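Local coordinates for stress-induced-phosphoprotein 1 (Caenorhabditis elegans, PDB 4GCN), which binds Hsp90 and inhibits its ATPase activity, forming a co-chaperone complex with Hsp70 and Hsp90, at residues 71-76 with 80-85. Numbering follows the deposited sequence.
Sequences VGRETR and KLIAKA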
loop_
_atom_site.group_PDB
_atom_site.type_symbol
_atom_site.label_atom_id
_atom_site.label_comp_id
_atom_site.label_asym_id
_atom_site.label_seq_id
_atom_site.Cartn_x
_atom_site.Cartn_y
_atom_site.Cartn_z
ATOM N N VAL A 71 6.692 -7.226 -4.430
ATOM C CA VAL A 71 6.392 -7.051 -5.835
ATOM C C VAL A 71 7.181 -5.888 -6.429
ATOM O O VAL A 71 7.675 -5.988 -7.566
ATOM C CB VAL A 71 4.849 -6.830 -6.028
ATOM C CG1 VAL A 71 4.535 -6.303 -7.441
ATOM C CG2 VAL A 71 4.145 -8.151 -5.735
ATOM N N GLY A 72 7.235 -4.781 -5.704
ATOM C CA GLY A 72 7.935 -3.578 -6.136
ATOM C C GLY A 72 9.403 -3.868 -6.349
ATOM O O GLY A 72 10.009 -3.416 -7.338
ATOM N N ARG A 73 9.978 -4.666 -5.444
ATOM C CA ARG A 73 11.408 -5.011 -5.565
ATOM C C ARG A 73 11.658 -5.966 -6.680
ATOM O O ARG A 73 12.654 -5.846 -7.362
ATOM C CB ARG A 73 11.926 -5.610 -4.256
ATOM C CG ARG A 73 12.255 -4.528 -3.231
ATOM C CD ARG A 73 12.506 -4.928 -1.794
ATOM N NE ARG A 73 13.012 -3.761 -1.036
ATOM C CZ ARG A 73 13.185 -3.739 0.272
ATOM N NH1 ARG A 73 12.843 -4.791 1.024
ATOM N NH2 ARG A 73 13.680 -2.650 0.844
ATOM N N GLU A 74 10.772 -6.951 -6.835
ATOM C CA GLU A 74 10.961 -8.004 -7.856
ATOM C C GLU A 74 10.885 -7.362 -9.228
ATOM O O GLU A 74 11.663 -7.698 -10.129
ATOM C CB GLU A 74 9.866 -9.069 -7.760
ATOM C CG GLU A 74 10.032 -9.991 -6.594
ATOM C CD GLU A 74 8.807 -10.864 -6.275
ATOM O OE1 GLU A 74 7.657 -10.472 -6.587
ATOM O OE2 GLU A 74 9.017 -11.956 -5.672
ATOM N N THR A 75 9.971 -6.397 -9.382
ATOM C CA THR A 75 9.672 -5.819 -10.673
ATOM C C THR A 75 10.450 -4.517 -10.928
ATOM O O THR A 75 10.287 -3.886 -11.987
ATOM C CB THR A 75 8.169 -5.512 -10.807
ATOM O OG1 THR A 75 7.775 -4.494 -9.881
ATOM C CG2 THR A 75 7.297 -6.805 -10.573
ATOM N N ARG A 76 11.283 -4.113 -9.970
ATOM C CA ARG A 76 12.049 -2.877 -10.070
ATOM C C ARG A 76 11.129 -1.705 -10.256
ATOM O O ARG A 76 11.430 -0.792 -11.035
ATOM C CB ARG A 76 13.028 -2.929 -11.221
ATOM C CG ARG A 76 13.895 -4.204 -11.257
ATOM C CD ARG A 76 15.001 -4.195 -10.223
ATOM N NE ARG A 76 15.739 -2.917 -10.179
ATOM C CZ ARG A 76 16.907 -2.673 -10.784
ATOM N NH1 ARG A 76 17.472 -1.466 -10.661
ATOM N NH2 ARG A 76 17.520 -3.612 -11.492
ATOM N N LYS A 80 9.917 5.050 -4.907
ATOM C CA LYS A 80 9.046 5.970 -4.142
ATOM C C LYS A 80 7.714 5.336 -3.744
ATOM O O LYS A 80 7.165 5.630 -2.700
ATOM C CB LYS A 80 8.893 7.340 -4.827
ATOM C CG LYS A 80 10.248 8.032 -5.005
ATOM C CD LYS A 80 10.328 9.338 -5.800
ATOM C CE LYS A 80 9.945 9.258 -7.303
ATOM N NZ LYS A 80 10.626 8.185 -8.133
ATOM N N LEU A 81 7.208 4.443 -4.582
ATOM C CA LEU A 81 5.935 3.721 -4.346
ATOM C C LEU A 81 6.163 2.582 -3.371
ATOM O O LEU A 81 5.279 2.184 -2.619
ATOM C CB LEU A 81 5.405 3.174 -5.696
ATOM C CG LEU A 81 5.256 4.214 -6.790
ATOM C CD1 LEU A 81 4.765 3.469 -8.028
ATOM C CD2 LEU A 81 4.310 5.334 -6.315
ATOM N N ILE A 82 7.372 2.020 -3.366
ATOM C CA ILE A 82 7.759 1.098 -2.301
ATOM C C ILE A 82 7.869 1.839 -0.933
ATOM O O ILE A 82 7.360 1.340 0.079
ATOM C CB ILE A 82 9.095 0.363 -2.640
ATOM C CG1 ILE A 82 8.939 -0.457 -3.927
ATOM C CG2 ILE A 82 9.541 -0.443 -1.432
ATOM C CD1 ILE A 82 10.295 -1.076 -4.445
ATOM N N ALA A 83 8.444 3.049 -0.897
ATOM C CA ALA A 83 8.460 3.872 0.322
ATOM C C ALA A 83 7.055 4.144 0.850
ATOM O O ALA A 83 6.834 4.091 2.076
ATOM C CB ALA A 83 9.173 5.197 0.068
ATOM N N LYS A 84 6.129 4.492 -0.049
ATOM C CA LYS A 84 4.718 4.718 0.333
ATOM C C LYS A 84 4.117 3.489 0.993
ATOM O O LYS A 84 3.436 3.659 1.993
ATOM C CB LYS A 84 3.877 5.095 -0.838
ATOM C CG LYS A 84 2.412 5.379 -0.472
ATOM C CD LYS A 84 1.668 6.076 -1.627
ATOM C CE LYS A 84 1.469 5.144 -2.847
ATOM N NZ LYS A 84 0.905 5.876 -4.030
ATOM N N ALA A 85 4.399 2.281 0.490
ATOM C CA ALA A 85 3.877 1.070 1.080
ATOM C C ALA A 85 4.392 0.955 2.495
ATOM O O ALA A 85 3.647 0.562 3.400
ATOM C CB ALA A 85 4.253 -0.203 0.287
#
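Ile82 sets its side chain against the bare backbone of Gly72 where two helices of the N-terminal TPR domain meet, the second helix of the predicted TPR 2 repeat (58-74) and the helix that follows it (79-95). This is the helix-to-helix packing by which tetratricopeptide repeats stack into a superhelical array. The alpha carbons of Gly72 and Ile82 lie 6.1 Å apart, a close approach made possible by the absence of a side chain on the glycine. The isoleucine packs directly on the glycine backbone, with Ile82 CG1 4.0 Å from Gly72 CA. Its CG1 lies beside the backbone N and anti to the carbonyl carbon (chi1 -61°), and the extended chi2 of 172° carries CD1 onward to the peptide between Gly72 and Arg73. Ile82 CD1 sits 3.5 Å from Gly72 C and 3.7 Å from Arg73 N, a purely van der Waals contact of a methyl group with a peptide unit.

Arg73 borders the buried pair through its CG, which approaches Ile82 CD1 at 4.2 Å, and the two side chains cross at about a right angle. From CG to NE the arginine chain is extended, and its guanidinium group makes a long, weak ion pair through NH2 with Glu112 OE2. Ile42 of helix 42-54 and Glu112 of helix 99-112 also touch Ile82. Next to Gly72 in the chain, Val71 O takes two donors from opposite faces of its carbonyl plane: Thr75 N, and Thr75 OG1 at 2.8 Å, tilted 30° from that plane.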